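Local structure of response regulator (Caulobacter vibrioides, 3N0R) at residues P170-A173 against A174-E177. The protein is a two-component stress response regulator that probably acts as an anti-anti-sigma factor, joining a sigma-like domain to a receiver domain that probably controls it. The protein carries 1 engineered substitution. Numbering follows the deposited sequence.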
ATOM      1  N   PRO A 170     -17.886  -9.932 -13.161  1.00 18.68           N
ATOM      2  CA  PRO A 170     -18.468 -10.788 -12.120  1.00 19.15           C
ATOM      3  C   PRO A 170     -17.492 -11.731 -11.413  1.00 18.03           C
ATOM      4  O   PRO A 170     -17.631 -11.914 -10.205  1.00 17.72           O
ATOM      5  CB  PRO A 170     -19.545 -11.585 -12.864  1.00 20.83           C
ATOM      6  CG  PRO A 170     -19.190 -11.479 -14.292  1.00 22.35           C
ATOM      7  CD  PRO A 170     -18.489 -10.164 -14.481  1.00 20.89           C
ATOM      8  N   VAL A 171     -16.540 -12.329 -12.126  1.00 18.10           N
ATOM      9  CA  VAL A 171     -15.593 -13.222 -11.460  1.00 18.66           C
ATOM     10  C   VAL A 171     -14.734 -12.432 -10.476  1.00 17.19           C
ATOM     11  O   VAL A 171     -14.458 -12.893  -9.367  1.00 17.55           O
ATOM     12  CB  VAL A 171     -14.696 -13.961 -12.469  1.00 20.01           C
ATOM     13  CG1 VAL A 171     -13.568 -14.688 -11.740  1.00 21.43           C
ATOM     14  CG2 VAL A 171     -15.522 -14.936 -13.291  1.00 20.78           C
ATOM     15  N   ILE A 172     -14.323 -11.237 -10.889  1.00 16.71           N
ATOM     16  CA  ILE A 172     -13.533 -10.360 -10.042  1.00 17.32           C
ATOM     17  C   ILE A 172     -14.325  -9.925  -8.807  1.00 15.88           C
ATOM     18  O   ILE A 172     -13.805  -9.943  -7.698  1.00 15.85           O
ATOM     19  CB  ILE A 172     -13.033  -9.126 -10.828  1.00 18.62           C
ATOM     20  CG1 ILE A 172     -12.165  -9.555 -12.020  1.00 21.25           C
ATOM     21  CG2 ILE A 172     -12.284  -8.168  -9.912  1.00 19.34           C
ATOM     22  CD1 ILE A 172     -10.953 -10.382 -11.645  1.00 22.93           C
ATOM     23  N   ALA A 173     -15.583  -9.539  -9.000  1.00 16.00           N
ATOM     24  CA  ALA A 173     -16.428  -9.128  -7.884  1.00 16.15           C
ATOM     25  C   ALA A 173     -16.563 -10.261  -6.875  1.00 16.32           C
ATOM     26  O   ALA A 173     -16.450 -10.051  -5.662  1.00 16.78           O
ATOM     27  CB  ALA A 173     -17.803  -8.701  -8.390  1.00 17.10           C
ATOM     28  N   ALA A 174     -16.809 -11.468  -7.369  1.00 16.01           N
ATOM     29  CA  ALA A 174     -16.958 -12.628  -6.493  1.00 17.47           C
ATOM     30  C   ALA A 174     -15.647 -12.963  -5.781  1.00 16.21           C
ATOM     31  O   ALA A 174     -15.661 -13.338  -4.604  1.00 16.80           O
ATOM     32  CB  ALA A 174     -17.454 -13.822  -7.280  1.00 19.38           C
ATOM     33  N   ASP A 175     -14.523 -12.831  -6.486  1.00 16.31           N
ATOM     34  CA  ASP A 175     -13.215 -13.109  -5.902  1.00 17.54           C
ATOM     35  C   ASP A 175     -12.948 -12.155  -4.747  1.00 16.33           C
ATOM     36  O   ASP A 175     -12.475 -12.570  -3.686  1.00 16.91           O
ATOM     37  CB  ASP A 175     -12.084 -12.896  -6.910  1.00 19.15           C
ATOM     38  CG  ASP A 175     -11.959 -13.998  -7.940  1.00 21.47           C
ATOM     39  OD1 ASP A 175     -12.547 -15.087  -7.778  1.00 23.19           O
ATOM     40  OD2 ASP A 175     -11.229 -13.764  -8.929  1.00 21.77           O
ATOM     41  N   ILE A 176     -13.198 -10.863  -4.953  1.00 15.83           N
ATOM     42  CA  ILE A 176     -12.896  -9.913  -3.898  0.79 16.18           C
ATOM     43  C   ILE A 176     -13.864 -10.058  -2.715  1.00 15.42           C
ATOM     44  O   ILE A 176     -13.451  -9.922  -1.570  1.00 15.69           O
ATOM     45  CB  ILE A 176     -12.749  -8.452  -4.419  0.79 17.14           C
ATOM     46  CG1 ILE A 176     -12.087  -7.564  -3.359  0.79 17.43           C
ATOM     47  CG2 ILE A 176     -14.071  -7.874  -4.827  0.79 18.00           C
ATOM     48  CD1 ILE A 176     -10.669  -7.966  -3.001  0.79 18.82           C
ATOM     49  N   GLU A 177     -15.130 -10.374  -2.982  1.00 14.94           N
ATOM     50  CA  GLU A 177     -16.058 -10.655  -1.887  1.00 15.51           C
ATOM     51  C   GLU A 177     -15.538 -11.813  -1.030  1.00 15.32           C
ATOM     52  O   GLU A 177     -15.595 -11.771   0.203  1.00 15.58           O
ATOM     53  CB  GLU A 177     -17.463 -10.984  -2.410  1.00 17.49           C
ATOM     54  CG  GLU A 177     -18.472 -11.354  -1.307  1.00 20.17           C
ATOM     55  CD  GLU A 177     -18.461 -12.842  -0.952  1.00 22.22           C
ATOM     56  OE1 GLU A 177     -17.941 -13.660  -1.744  1.00 23.21           O
ATOM     57  OE2 GLU A 177     -18.970 -13.205   0.133  1.00 26.44           O
TER
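A174 meets P170 through the backbone: its N donates to P170 O at 3.0 Å with an N-H...O angle of 163°, and A174 CB rests 3.5 Å from that oxygen. D175 repeats the i to i+4 pattern, its N reaching V171 O at 2.9 Å, and its side chain lies back along V171 without adding a hydrogen bond. With CG anti to its own carbonyl carbon (chi1 -76°), the carboxylate swings back toward the start of the helix and runs alongside the V171 side chain, both pointing the same way; D175 OD2 comes to 3.8 Å from V171 CG1. D175 OD1 lies 3.3 Å from V171 O, two acceptors with no bond between them. I176 N bonds to I172 O at 3.0 Å, and the residue reaches I165 of strand 162-166. E177 N closes the series on A173 O, again at 3.0 Å, and its carboxylate turns to a salt bridge with R181. A173 and E177 both touch I190, so one helix face lies on the sheet. Four successive i to i+4 N-H...O bonds mark regular alpha-helix in 170-182, the crossover of the beta-alpha-beta unit 162-191 in the receiver domain's parallel five-stranded fold.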